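Local coordinates for nitroreductase family protein (Sphingopyxis sp., PDB 7DP1), which reduces nitro groups of dinitroaniline herbicides with electrons from NADPH, probably passed on by a bound flavin mononucleotide, at residues Gln150-Asp153 / Met154-Leu158. The protein carries 1 engineered substitution. Numbering follows the deposited sequence.
Sequences QWAD and MGMWL. With FMN (flavin mononucleotide), chain D.
Met-154 runs alongside Trp-151, one helical turn on in helix 148-167. The methyl CE of Met-154 sits over one face of the indole of Trp-151, 3.6 Å from the centroid of the five-membered ring and 11° off its normal. This is a CH-pi contact. SD of Met-154 stands above the same face, 5.2 Å from the centroid of the five-membered ring of Trp-151, a long Met-aromatic contact secondary to the methyl. The bend at chi3 of Met-154 (-68°) turns the methyl down onto the ring. Strands 136-143 and 195-204 flank this pair through Cys-142 and Phe-198.

Met-156 and Asp-153 serve the flavin side of the helix. Met-156 is extended beyond CG, with chi3 at -156°, and this carries its sulfur and methyl to the dimethyl edge of the isoalloxazine. SD of Met-156 lies 3.5 Å from the flavin methyl C8M. OD1 of Asp-153 is 3.7 Å from that same C8M, a van der Waals distance, and accepts a hydrogen bond from Gly-47 N. Ala-152 CB packs loosely against Met-156 CE at 4.3 Å.

The backbone bonds are regular i to i+4 links. Met-154 N donates to Gln-150 O at 3.0 Å. Gly-155 N to Trp-151 O, Met-156 N to Ala-152 O and Trp-157 N to Asp-153 O continue the series.

All these residues are buried, and the second subunit packs on Ala-152 and Met-156. Residues of that subunit, such as Arg-219, hold the polar parts of the same FMN, so the cofactor lies at the dimer interface, as in other nitroreductases of this family. The helix thus has two differently made sides: Met-154 on Trp-151 against the sheet and the neighbouring subunit, and Asp-153 with Met-156 at the flavin methyls, where the contact is van der Waals.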
# COMPACT_ATOMS: atom_id res chain seq x y z
N GLN A 150 -4.16 -5.14 -7.21
CA GLN A 150 -4.16 -3.74 -7.62
C GLN A 150 -4.52 -2.84 -6.44
O GLN A 150 -4.07 -1.71 -6.35
CB GLN A 150 -5.11 -3.51 -8.79
CG GLN A 150 -4.54 -3.97 -10.13
CD GLN A 150 -4.61 -5.46 -10.29
OE1 GLN A 150 -5.62 -6.08 -9.99
NE2 GLN A 150 -3.54 -6.05 -10.81
N TRP A 151 -5.33 -3.36 -5.53
CA TRP A 151 -5.60 -2.63 -4.32
C TRP A 151 -4.33 -2.45 -3.52
O TRP A 151 -4.12 -1.40 -2.93
CB TRP A 151 -6.70 -3.32 -3.51
CG TRP A 151 -8.05 -2.95 -4.07
CD1 TRP A 151 -8.48 -3.15 -5.35
CD2 TRP A 151 -9.12 -2.29 -3.39
NE1 TRP A 151 -9.76 -2.66 -5.51
CE2 TRP A 151 -10.17 -2.13 -4.31
CE3 TRP A 151 -9.30 -1.83 -2.08
CZ2 TRP A 151 -11.38 -1.52 -3.97
CZ3 TRP A 151 -10.49 -1.23 -1.75
CH2 TRP A 151 -11.52 -1.08 -2.69
N ALA A 152 -3.44 -3.45 -3.51
CA ALA A 152 -2.18 -3.27 -2.79
C ALA A 152 -1.34 -2.18 -3.46
O ALA A 152 -0.71 -1.38 -2.77
CB ALA A 152 -1.40 -4.60 -2.69
N ASP A 153 -1.36 -2.13 -4.80
CA ASP A 153 -0.70 -1.06 -5.57
C ASP A 153 -1.19 0.30 -5.11
O ASP A 153 -0.42 1.23 -4.96
CB ASP A 153 -0.97 -1.18 -7.08
CG ASP A 153 -0.46 -2.47 -7.70
OD1 ASP A 153 0.48 -3.10 -7.15
OD2 ASP A 153 -0.97 -2.82 -8.80
N MET A 154 -2.49 0.43 -4.88
CA MET A 154 -3.02 1.71 -4.41
C MET A 154 -2.45 2.11 -3.04
O MET A 154 -2.13 3.29 -2.80
CB MET A 154 -4.56 1.68 -4.35
CG MET A 154 -5.24 1.61 -5.74
SD MET A 154 -7.02 1.99 -5.70
CE MET A 154 -7.67 0.61 -4.78
N GLY A 155 -2.34 1.13 -2.15
CA GLY A 155 -1.75 1.36 -0.83
C GLY A 155 -0.33 1.86 -0.96
O GLY A 155 0.11 2.79 -0.27
N MET A 156 0.40 1.27 -1.90
CA MET A 156 1.78 1.68 -2.13
C MET A 156 1.81 3.14 -2.49
O MET A 156 2.61 3.91 -1.96
CB MET A 156 2.41 0.82 -3.23
CG MET A 156 2.63 -0.64 -2.80
SD MET A 156 3.17 -1.62 -4.22
CE MET A 156 2.62 -3.24 -3.63
N TRP A 157 0.92 3.53 -3.40
CA TRP A 157 0.81 4.95 -3.79
C TRP A 157 0.39 5.84 -2.63
O TRP A 157 1.00 6.87 -2.35
CB TRP A 157 -0.17 5.13 -4.93
CG TRP A 157 -0.35 6.56 -5.36
CD1 TRP A 157 0.47 7.26 -6.18
CD2 TRP A 157 -1.44 7.45 -5.02
NE1 TRP A 157 -0.03 8.53 -6.38
CE2 TRP A 157 -1.20 8.67 -5.68
CE3 TRP A 157 -2.58 7.33 -4.21
CZ2 TRP A 157 -2.06 9.80 -5.57
CZ3 TRP A 157 -3.43 8.44 -4.09
CH2 TRP A 157 -3.16 9.66 -4.77
N LEU A 158 -0.68 5.44 -1.96
CA LEU A 158 -1.21 6.22 -0.85
C LEU A 158 -0.17 6.47 0.23
O LEU A 158 -0.05 7.59 0.72
CB LEU A 158 -2.43 5.52 -0.23
CG LEU A 158 -3.17 6.44 0.74
CD1 LEU A 158 -3.75 7.65 -0.02
CD2 LEU A 158 -4.25 5.69 1.49
N1 FMN D . 8.53 -7.20 -11.46
C2 FMN D . 8.97 -8.38 -12.00
O2 FMN D . 9.90 -8.37 -12.79
N3 FMN D . 8.38 -9.58 -11.63
C4 FMN D . 7.35 -9.62 -10.73
O4 FMN D . 6.86 -10.73 -10.42
C4A FMN D . 6.89 -8.41 -10.19
N5 FMN D . 5.86 -8.38 -9.28
C5A FMN D . 5.45 -7.18 -8.73
C6 FMN D . 4.42 -7.17 -7.81
C7 FMN D . 4.00 -5.97 -7.25
C7M FMN D . 2.90 -5.98 -6.24
C8 FMN D . 4.60 -4.77 -7.62
C8M FMN D . 4.17 -3.48 -6.99
C9 FMN D . 5.63 -4.78 -8.55
C9A FMN D . 6.06 -5.99 -9.10
N10 FMN D . 7.08 -6.02 -10.03
C10 FMN D . 7.50 -7.21 -10.56
C1' FMN D . 7.80 -4.76 -10.46
C2' FMN D . 6.97 -3.91 -11.42
O2' FMN D . 7.04 -4.43 -12.73
C3' FMN D . 7.53 -2.50 -11.37
O3' FMN D . 7.33 -1.95 -10.08
C4' FMN D . 6.93 -1.55 -12.40
O4' FMN D . 7.33 -2.01 -13.68
C5' FMN D . 7.55 -0.17 -12.18
O5' FMN D . 8.98 -0.26 -12.25
P FMN D . 9.92 0.25 -11.03
O1P FMN D . 11.33 -0.17 -11.39
O2P FMN D . 9.88 1.74 -10.85
O3P FMN D . 9.38 -0.35 -9.76